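Local coordinates for protein probable acrylyl-CoA reductase AcuI (PDB 1O89) that probably catalyses the NADPH-dependent reduction of acryloyl-CoA to propanoyl-CoA, acting as a homodimer of the zinc-containing alcohol dehydrogenase family, at residues G149-L154 with A299-L303; C155-L159 with C257-C261; V240-A246 with G265-T271; L249-Y254 with P275-V281. All coordinates share one frame; numbering follows the deposited sequence.

Contact 1 of 4, residues G149-L154 with A299-L303; sequences GFTAML and AWQRL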
# COMPACT_ATOMS: atom_id res chain seq x y z
N GLY A 149 -20.23 -6.66 -4.42
CA GLY A 149 -19.76 -7.92 -3.88
C GLY A 149 -18.40 -8.29 -4.46
O GLY A 149 -17.51 -8.73 -3.74
N PHE A 150 -18.24 -8.09 -5.77
CA PHE A 150 -16.98 -8.35 -6.46
C PHE A 150 -15.85 -7.53 -5.83
O PHE A 150 -14.75 -8.03 -5.59
CB PHE A 150 -17.15 -8.04 -7.95
CG PHE A 150 -15.87 -8.16 -8.76
CD1 PHE A 150 -15.31 -9.40 -9.04
CD2 PHE A 150 -15.27 -7.04 -9.30
CE1 PHE A 150 -14.14 -9.51 -9.81
CE2 PHE A 150 -14.10 -7.15 -10.07
CZ PHE A 150 -13.54 -8.38 -10.32
N THR A 151 -16.14 -6.26 -5.55
CA THR A 151 -15.17 -5.35 -4.94
C THR A 151 -14.82 -5.79 -3.54
O THR A 151 -13.66 -5.77 -3.15
CB THR A 151 -15.75 -3.94 -4.88
OG1 THR A 151 -15.98 -3.46 -6.20
CG2 THR A 151 -14.78 -2.95 -4.27
N ALA A 152 -15.85 -6.13 -2.75
CA ALA A 152 -15.63 -6.62 -1.40
C ALA A 152 -14.68 -7.81 -1.42
O ALA A 152 -13.72 -7.85 -0.64
CB ALA A 152 -16.93 -7.00 -0.75
N MET A 153 -14.90 -8.75 -2.33
CA MET A 153 -14.05 -9.93 -2.37
C MET A 153 -12.62 -9.56 -2.70
O MET A 153 -11.70 -10.08 -2.08
CB MET A 153 -14.55 -10.95 -3.39
CG MET A 153 -13.88 -12.32 -3.28
SD MET A 153 -14.43 -13.30 -1.86
CE MET A 153 -13.02 -13.22 -0.86
N LEU A 154 -12.42 -8.66 -3.65
CA LEU A 154 -11.07 -8.22 -3.99
C LEU A 154 -10.40 -7.55 -2.80
O LEU A 154 -9.19 -7.65 -2.65
CB LEU A 154 -11.08 -7.28 -5.21
CG LEU A 154 -11.39 -7.96 -6.56
CD1 LEU A 154 -11.80 -6.94 -7.57
CD2 LEU A 154 -10.17 -8.71 -7.10
N ALA A 299 -11.87 -14.13 -8.13
CA ALA A 299 -12.71 -13.48 -7.14
C ALA A 299 -14.12 -14.02 -7.16
O ALA A 299 -14.75 -14.14 -6.10
CB ALA A 299 -12.74 -11.96 -7.34
N TRP A 300 -14.63 -14.32 -8.35
CA TRP A 300 -15.99 -14.84 -8.46
C TRP A 300 -16.06 -16.23 -7.87
O TRP A 300 -17.07 -16.58 -7.26
CB TRP A 300 -16.50 -14.83 -9.91
CG TRP A 300 -17.00 -13.48 -10.30
CD1 TRP A 300 -16.36 -12.56 -11.07
CD2 TRP A 300 -18.23 -12.86 -9.89
NE1 TRP A 300 -17.11 -11.42 -11.19
CE2 TRP A 300 -18.27 -11.58 -10.47
CE3 TRP A 300 -19.32 -13.28 -9.11
CZ2 TRP A 300 -19.34 -10.70 -10.30
CZ3 TRP A 300 -20.39 -12.42 -8.94
CH2 TRP A 300 -20.39 -11.14 -9.53
N GLN A 301 -15.02 -17.04 -8.06
CA GLN A 301 -14.96 -18.38 -7.48
C GLN A 301 -14.96 -18.29 -5.95
O GLN A 301 -15.64 -19.06 -5.27
CB GLN A 301 -13.70 -19.10 -7.95
CG GLN A 301 -13.75 -20.59 -7.78
CD GLN A 301 -12.78 -21.11 -6.73
OE1 GLN A 301 -12.54 -20.47 -5.69
NE2 GLN A 301 -12.24 -22.31 -6.98
N ARG A 302 -14.20 -17.34 -5.42
CA ARG A 302 -14.11 -17.11 -3.99
C ARG A 302 -15.45 -16.66 -3.38
O ARG A 302 -15.79 -17.07 -2.27
CB ARG A 302 -13.02 -16.07 -3.69
CG ARG A 302 -11.58 -16.63 -3.78
CD ARG A 302 -11.27 -17.70 -2.76
NE ARG A 302 -11.50 -17.21 -1.41
CZ ARG A 302 -10.61 -16.53 -0.69
NH1 ARG A 302 -9.39 -16.27 -1.16
NH2 ARG A 302 -10.94 -16.12 0.53
N LEU A 303 -16.21 -15.84 -4.12
CA LEU A 303 -17.53 -15.40 -3.67
C LEU A 303 -18.50 -16.56 -3.51
O LEU A 303 -19.33 -16.57 -2.61
CB LEU A 303 -18.11 -14.38 -4.64
CG LEU A 303 -17.53 -12.99 -4.49
CD1 LEU A 303 -17.64 -12.21 -5.79
CD2 LEU A 303 -18.23 -12.28 -3.37
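F150 and W300 make the aromatic part of this buried helix-helix contact. The phenyl ring and the five-membered ring of the indole are nearly parallel, their planes 18° apart, yet slid so far past one another that they barely overlap, with centroids 5.0 Å apart. CD1 of F150 and NE1 of W300 are the closest atoms, at 3.5 Å. Each ring has a leucine methyl of its own helix over one face, CD1 of L154 on F150 and CD1 of L303 on W300.

Aliphatic packing continues beside the rings. CB of A299 lies 3.8 Å from CE1 of F150, and CB of M153 rests 3.8 Å from CG of L303, whose CD2 comes up to the carbonyl O of G149. The segments 149-154 and 299-303, of helices 139-161 and 293-306, cross at 96°, their axes 9.3 Å apart. The first helix precedes the opening strand of the Rossmann-type cofactor domain and the second follows its last, 282-285; F150 and W300 also touch T107 of the other domain's sheet, and F150 lies beside the NADP-binding S288.

Sulfur and charge meet at the far end. M153 bends at chi2 and chi3, bringing SD to 3.6 Å from CB of R302 and laying CE over one face of its guanidinium, 3.8 Å from NH2. Cutting M153 back to alanine is likely to open a gap over CB of R302 and the A299 carbonyl and to strip the guanidinium face of its methyl. The guanidinium is held by salt bridges to E160 and D306.

Contact 2 of 4, residues C155-L159 with C257-C261; sequences CVMAL and CVAAC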
# COMPACT_ATOMS: atom_id res chain seq x y z
N CYS A 155 -11.18 -6.85 -1.97
CA CYS A 155 -10.62 -6.26 -0.76
C CYS A 155 -10.17 -7.34 0.21
O CYS A 155 -9.10 -7.23 0.80
CB CYS A 155 -11.61 -5.32 -0.07
SG CYS A 155 -11.91 -3.83 -1.03
N VAL A 156 -10.98 -8.37 0.37
CA VAL A 156 -10.67 -9.46 1.29
C VAL A 156 -9.42 -10.18 0.81
O VAL A 156 -8.52 -10.47 1.60
CB VAL A 156 -11.83 -10.44 1.41
CG1 VAL A 156 -11.40 -11.72 2.11
CG2 VAL A 156 -13.00 -9.78 2.15
N MET A 157 -9.34 -10.40 -0.49
CA MET A 157 -8.17 -11.05 -1.09
C MET A 157 -6.90 -10.21 -0.89
O MET A 157 -5.81 -10.77 -0.75
CB MET A 157 -8.41 -11.29 -2.58
CG MET A 157 -9.34 -12.43 -2.86
SD MET A 157 -10.13 -12.36 -4.45
CE MET A 157 -8.84 -12.87 -5.53
N ALA A 158 -7.03 -8.88 -0.90
CA ALA A 158 -5.91 -7.99 -0.66
C ALA A 158 -5.39 -8.17 0.75
O ALA A 158 -4.18 -8.21 0.95
CB ALA A 158 -6.31 -6.55 -0.87
N LEU A 159 -6.30 -8.26 1.72
CA LEU A 159 -5.91 -8.48 3.10
C LEU A 159 -5.12 -9.76 3.25
O LEU A 159 -4.10 -9.76 3.91
CB LEU A 159 -7.11 -8.52 4.04
CG LEU A 159 -7.98 -7.26 4.12
CD1 LEU A 159 -9.02 -7.43 5.18
CD2 LEU A 159 -7.13 -6.05 4.38
N CYS A 257 -2.67 -4.06 6.95
CA CYS A 257 -3.04 -3.71 5.59
C CYS A 257 -4.44 -3.12 5.54
O CYS A 257 -5.37 -3.69 6.10
CB CYS A 257 -2.98 -4.95 4.69
SG CYS A 257 -3.41 -4.56 2.98
N VAL A 258 -4.58 -1.99 4.86
CA VAL A 258 -5.86 -1.42 4.50
C VAL A 258 -6.10 -1.66 3.01
O VAL A 258 -5.25 -1.31 2.19
CB VAL A 258 -5.86 0.12 4.74
CG1 VAL A 258 -7.22 0.72 4.44
CG2 VAL A 258 -5.44 0.43 6.15
N ALA A 259 -7.24 -2.26 2.65
CA ALA A 259 -7.68 -2.33 1.26
C ALA A 259 -8.65 -1.18 1.02
O ALA A 259 -9.69 -1.12 1.64
CB ALA A 259 -8.37 -3.63 0.99
N ALA A 260 -8.27 -0.26 0.14
CA ALA A 260 -9.05 0.94 -0.13
C ALA A 260 -9.70 0.86 -1.51
O ALA A 260 -9.00 0.63 -2.49
CB ALA A 260 -8.17 2.13 -0.06
N CYS A 261 -11.01 1.07 -1.57
CA CYS A 261 -11.76 0.92 -2.81
C CYS A 261 -12.83 2.00 -3.10
O CYS A 261 -13.52 1.90 -4.11
CB CYS A 261 -12.46 -0.45 -2.80
SG CYS A 261 -13.81 -0.56 -1.60
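C155 meets the strand with both of its side-chain atoms. Its CB packs 3.8 Å from CB of A259, while SG continues to SG of C261, also 3.8 Å away. C261 turns its sulfur into the space between its own backbone N and carbonyl carbon (chi1 70°), which brings SG back toward the helix; C261 also touches V180, an NADP-binding residue.

One turn on from C155, the methyl of A158 approaches the same A259, CB to CB 4.0 Å, so C155, A158 and, more loosely, CD2 of L159 gather round the one methyl of A259. L159 finishes the turn. Its CG lies beside the backbone N (chi1 -61°); with CD1 anti to CA, the other methyl, CD2, comes 3.4 Å from the carbonyl O of C257 and 4.2 Å from SG of the same residue.

Segment 155-159 of helix 139-161 thus runs almost antiparallel to 257-260 of strand 256-260, at 158° and with axes 7.8 Å apart, the helix being one of those lying on a face of the six-stranded parallel sheet of the Rossmann domain. The strand is an inner one, bonded to 233-238 and 282-285, and V258 and A260 point to the opposite face of the sheet.

No hydrogen bond joins helix and strand. The contact is apolar, made of methyls, methylenes and thiols. Small residues at its middle let the backbones come close, and the two sulfurs of C155 and C261 are in van der Waals contact, much too far apart for a disulfide.

Contact 3 of 4, residues V240-A246 with G265-T271; sequences VGDKVLA and GGFTLPT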
# COMPACT_ATOMS: atom_id res chain seq x y z
N VAL A 240 -14.68 4.75 2.11
CA VAL A 240 -15.04 6.15 2.30
C VAL A 240 -13.92 7.13 1.95
O VAL A 240 -14.19 8.21 1.44
CB VAL A 240 -15.69 6.43 3.72
CG1 VAL A 240 -15.36 5.37 4.72
CG2 VAL A 240 -15.37 7.84 4.28
N GLY A 241 -12.68 6.77 2.19
CA GLY A 241 -11.58 7.63 1.82
C GLY A 241 -11.53 8.83 2.72
O GLY A 241 -12.07 8.82 3.84
N ASP A 242 -10.86 9.88 2.25
CA ASP A 242 -10.84 11.17 2.93
C ASP A 242 -10.28 11.02 4.35
O ASP A 242 -9.30 10.30 4.53
CB ASP A 242 -12.26 11.78 2.91
CG ASP A 242 -12.26 13.28 3.15
OD1 ASP A 242 -11.62 14.01 2.36
OD2 ASP A 242 -12.88 13.81 4.09
N LYS A 243 -10.90 11.65 5.34
CA LYS A 243 -10.42 11.65 6.72
C LYS A 243 -10.63 10.31 7.43
O LYS A 243 -9.86 9.96 8.30
CB LYS A 243 -11.10 12.78 7.52
CG LYS A 243 -10.55 14.17 7.23
CD LYS A 243 -11.54 15.29 7.58
CE LYS A 243 -10.91 16.69 7.46
NZ LYS A 243 -9.49 16.67 6.93
N VAL A 244 -11.68 9.57 7.07
CA VAL A 244 -11.94 8.26 7.68
C VAL A 244 -10.81 7.29 7.37
O VAL A 244 -10.39 6.53 8.24
CB VAL A 244 -13.27 7.64 7.22
CG1 VAL A 244 -13.35 6.13 7.60
CG2 VAL A 244 -14.44 8.39 7.79
N LEU A 245 -10.35 7.32 6.13
CA LEU A 245 -9.24 6.49 5.69
C LEU A 245 -7.96 6.93 6.41
O LEU A 245 -7.17 6.10 6.82
CB LEU A 245 -9.05 6.59 4.17
CG LEU A 245 -7.84 5.86 3.55
CD1 LEU A 245 -7.79 4.38 3.94
CD2 LEU A 245 -7.83 6.00 2.03
N ALA A 246 -7.76 8.24 6.54
CA ALA A 246 -6.58 8.77 7.24
C ALA A 246 -6.53 8.29 8.69
O ALA A 246 -5.49 7.85 9.17
CB ALA A 246 -6.55 10.32 7.17
N GLY A 265 -16.76 9.60 1.26
CA GLY A 265 -16.54 10.77 2.09
C GLY A 265 -15.67 11.86 1.49
O GLY A 265 -15.58 12.95 2.04
N GLY A 266 -15.02 11.58 0.36
CA GLY A 266 -14.17 12.54 -0.32
C GLY A 266 -13.06 11.82 -1.08
O GLY A 266 -12.65 10.74 -0.67
N PHE A 267 -12.58 12.42 -2.16
CA PHE A 267 -11.55 11.77 -2.99
C PHE A 267 -10.11 12.01 -2.51
O PHE A 267 -9.21 11.32 -2.94
CB PHE A 267 -11.71 12.16 -4.47
CG PHE A 267 -11.21 13.54 -4.80
CD1 PHE A 267 -12.08 14.62 -4.84
CD2 PHE A 267 -9.86 13.76 -5.10
CE1 PHE A 267 -11.62 15.89 -5.15
CE2 PHE A 267 -9.39 15.01 -5.41
CZ PHE A 267 -10.27 16.09 -5.43
N THR A 268 -9.89 13.00 -1.63
CA THR A 268 -8.55 13.28 -1.13
C THR A 268 -8.19 12.29 -0.02
O THR A 268 -9.03 11.57 0.49
CB THR A 268 -8.39 14.74 -0.61
OG1 THR A 268 -9.27 14.98 0.49
CG2 THR A 268 -8.80 15.76 -1.68
N LEU A 269 -6.90 12.27 0.32
CA LEU A 269 -6.37 11.38 1.34
C LEU A 269 -5.34 12.18 2.14
O LEU A 269 -4.15 12.14 1.83
CB LEU A 269 -5.73 10.15 0.68
CG LEU A 269 -5.03 9.14 1.61
CD1 LEU A 269 -5.84 8.90 2.88
CD2 LEU A 269 -4.78 7.82 0.88
N PRO A 270 -5.80 12.92 3.13
CA PRO A 270 -4.91 13.74 3.97
C PRO A 270 -4.26 12.94 5.11
O PRO A 270 -4.68 13.03 6.26
CB PRO A 270 -5.84 14.83 4.50
CG PRO A 270 -7.17 14.18 4.59
CD PRO A 270 -7.21 13.07 3.55
N THR A 271 -3.24 12.17 4.78
CA THR A 271 -2.56 11.31 5.76
C THR A 271 -1.09 11.70 5.84
O THR A 271 -0.69 12.77 5.36
CB THR A 271 -2.77 9.81 5.40
OG1 THR A 271 -2.11 8.99 6.37
CG2 THR A 271 -2.13 9.43 4.07
O HOH W 1 -3.40 9.06 8.68
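The carboxylate of D242 stands alongside the hydroxyl of T268, the two side chains pointing the same way, and OG1 donates a weak hydrogen bond to OD1 at 3.2 Å. The other branch of T268, CG2, lies over one face of the F267 ring, toward its rim. P270 sets its ring against D242, with CD 3.6 Å from the carbonyl O of D242 and CG crossed by the end of K243.

Helix 242-250 is the connection between parallel strands 233-238 and 256-260 of the Rossmann sheet, a beta-alpha-beta crossover; the chain returning from the second strand is pinned to residues 240-242. G265 N donates to the O of V240 at 2.9 Å, in the carbonyl plane and on a lone pair, with a C=O...N angle of 130°. D242 N makes a weak hydrogen bond to the O of T268. G266 gives D242 room: a CB there would run into OD1.

Further along, CG of L269 is anti to the backbone N (chi1 176°), which brings CD1 to 3.6 Å from CD2 of L245. T268, L269 and T271 pair antiparallel with a strand of the second subunit, so this contact backs the dimer interface, where L245 packs on V273 of the second subunit.

At A246, CB comes within 3.4 Å of the O of P270, and a water 2.6 Å from OG1 of T271 also lies very close to the O of A246.

Contact 4 of 4, residues L249-Y254 with P275-V281; sequences LAQMNY and PFILRNV
Y254 and R279 bury equal areas here. The carbonyl O of R279 sits over one face of the tyrosine ring, offset toward the rim and 3.7 Å from CG. CB of N280 makes an off-centre CH-pi contact, 4.3 Å from the ring centroid. The Y254 hydroxyl bonds OD2 of D287 of the second subunit, and a water donates to the hydroxyl and, weakly, to OD1 of N280, which itself accepts from N of that same D287. With a leucine in place of the tyrosine, D287 of the second subunit is likely to lose its hydroxyl partner, and the R279 carbonyl and CB of N280 their ring cover.

R279 stretches out from CG to NE and delivers NH1 to the O of A250, a weak, bent bond of 2.9 Å (116° at the hydrogen) at the guanidinium edge. NH1 also hydrogen-bonds the backbone O of E229, and donates to a water that gives its own protons to the carbonyls of L249 and M252.

L249 supplies the apolar part. Its CD2 lies 3.9 Å from both CZ of F276 and CG1 of V281, whose other methyl, CG2, presses 3.6 Å from CB of M252.

Helix 274-279 is thereby held against helix 242-250 and strand 252-253, with V258 of strand 256-260 beneath L249 and M252. F276 and the NADP-binding I277 pack across the dimer interface, on L283 and C261 of the second subunit.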
# COMPACT_ATOMS: atom_id res chain seq x y z
N LEU A 249 -5.65 4.47 8.98
CA LEU A 249 -4.24 4.24 8.72
C LEU A 249 -3.37 4.51 9.95
O LEU A 249 -2.46 3.76 10.23
CB LEU A 249 -3.75 5.11 7.55
CG LEU A 249 -4.10 4.60 6.15
CD1 LEU A 249 -3.94 5.74 5.16
CD2 LEU A 249 -3.24 3.39 5.77
N ALA A 250 -3.67 5.59 10.67
CA ALA A 250 -2.94 5.93 11.88
C ALA A 250 -3.24 4.95 13.03
O ALA A 250 -2.49 4.89 14.01
CB ALA A 250 -3.26 7.33 12.30
N GLN A 251 -4.31 4.17 12.89
CA GLN A 251 -4.71 3.15 13.87
C GLN A 251 -4.27 1.72 13.50
O GLN A 251 -4.52 0.80 14.25
CB GLN A 251 -6.23 3.14 14.05
CG GLN A 251 -6.79 4.35 14.76
CD GLN A 251 -8.31 4.33 14.84
OE1 GLN A 251 -9.00 3.82 13.94
NE2 GLN A 251 -8.84 4.91 15.89
N MET A 252 -3.63 1.55 12.34
CA MET A 252 -3.21 0.21 11.90
C MET A 252 -2.07 -0.36 12.77
O MET A 252 -1.10 0.33 13.09
CB MET A 252 -2.74 0.26 10.45
CG MET A 252 -3.82 0.64 9.44
SD MET A 252 -5.36 -0.35 9.53
CE MET A 252 -4.61 -2.00 9.45
N ASN A 253 -2.24 -1.62 13.18
CA ASN A 253 -1.17 -2.41 13.78
C ASN A 253 0.05 -2.42 12.89
O ASN A 253 -0.08 -2.28 11.67
CB ASN A 253 -1.60 -3.88 13.93
CG ASN A 253 -2.60 -4.10 15.05
OD1 ASN A 253 -2.91 -3.18 15.82
ND2 ASN A 253 -3.09 -5.33 15.16
N TYR A 254 1.21 -2.62 13.49
CA TYR A 254 2.44 -2.88 12.75
C TYR A 254 2.24 -4.03 11.76
O TYR A 254 1.86 -5.13 12.16
CB TYR A 254 3.58 -3.22 13.71
CG TYR A 254 4.92 -3.19 13.05
CD1 TYR A 254 5.35 -4.26 12.26
CD2 TYR A 254 5.76 -2.08 13.18
CE1 TYR A 254 6.59 -4.23 11.63
CE2 TYR A 254 6.99 -2.05 12.55
CZ TYR A 254 7.40 -3.12 11.79
OH TYR A 254 8.62 -3.10 11.16
N PRO A 275 2.56 5.92 9.45
CA PRO A 275 2.12 4.52 9.46
C PRO A 275 2.95 3.67 8.52
O PRO A 275 3.29 2.53 8.83
CB PRO A 275 0.66 4.61 8.99
CG PRO A 275 0.22 6.00 9.33
CD PRO A 275 1.44 6.85 9.19
N PHE A 276 3.32 4.24 7.38
CA PHE A 276 4.08 3.51 6.38
C PHE A 276 5.54 3.26 6.79
O PHE A 276 5.99 2.12 6.81
CB PHE A 276 3.97 4.23 5.03
CG PHE A 276 2.55 4.38 4.58
CD1 PHE A 276 1.86 3.29 4.10
CD2 PHE A 276 1.88 5.60 4.70
CE1 PHE A 276 0.53 3.40 3.70
CE2 PHE A 276 0.55 5.71 4.31
CZ PHE A 276 -0.13 4.60 3.81
N ILE A 277 6.26 4.31 7.17
CA ILE A 277 7.69 4.20 7.34
C ILE A 277 8.08 3.72 8.73
O ILE A 277 9.15 3.19 8.90
CB ILE A 277 8.44 5.53 6.94
CG1 ILE A 277 8.27 6.63 8.00
CG2 ILE A 277 7.98 5.99 5.56
CD1 ILE A 277 9.20 7.83 7.80
N LEU A 278 7.20 3.92 9.71
CA LEU A 278 7.46 3.49 11.08
C LEU A 278 6.65 2.25 11.49
O LEU A 278 7.01 1.59 12.45
CB LEU A 278 7.19 4.63 12.08
CG LEU A 278 8.13 5.84 12.15
CD1 LEU A 278 7.83 6.68 13.40
CD2 LEU A 278 9.63 5.44 12.12
N ARG A 279 5.59 1.93 10.76
CA ARG A 279 4.75 0.77 11.09
C ARG A 279 4.60 -0.24 9.96
O ARG A 279 3.84 -1.18 10.09
CB ARG A 279 3.37 1.24 11.60
CG ARG A 279 3.42 1.84 13.02
CD ARG A 279 2.07 2.32 13.54
NE ARG A 279 2.10 2.80 14.92
CZ ARG A 279 1.07 3.40 15.52
NH1 ARG A 279 -0.07 3.61 14.88
NH2 ARG A 279 1.19 3.80 16.78
N ASN A 280 5.33 -0.06 8.87
CA ASN A 280 5.31 -1.04 7.77
C ASN A 280 3.90 -1.38 7.29
O ASN A 280 3.62 -2.51 6.94
CB ASN A 280 6.03 -2.33 8.19
CG ASN A 280 6.84 -2.96 7.05
OD1 ASN A 280 7.97 -2.57 6.80
ND2 ASN A 280 6.24 -3.91 6.35
N VAL A 281 3.03 -0.38 7.24
CA VAL A 281 1.64 -0.55 6.82
C VAL A 281 1.54 -0.52 5.30
O VAL A 281 2.23 0.26 4.64
CB VAL A 281 0.73 0.57 7.46
CG1 VAL A 281 -0.60 0.73 6.74
CG2 VAL A 281 0.50 0.27 8.91
O HOH W 2 -0.60 2.93 11.86
O HOH W 3 9.20 -4.59 8.93

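Helix 139-161 starts two loops. Contact 1, at 149-154, closes the wider one at 299-303, enclosing the other three contacts; contact 2 begins directly after it at 155-159 and closes at 257-261, tying the helix to an inner strand of the parallel sheet. T151 of contact 1 touches C261 of contact 2. Within the loop of contact 1, contact 3 joins 240-246 to 265-271 and contact 4 joins 249-254 to 275-281; contacts 2, 3 and 4 all cross one another. V258 of contact 2 meets L245 of contact 3 and L249 of contact 4. Together they tie the domain's core to its dimer-facing edge.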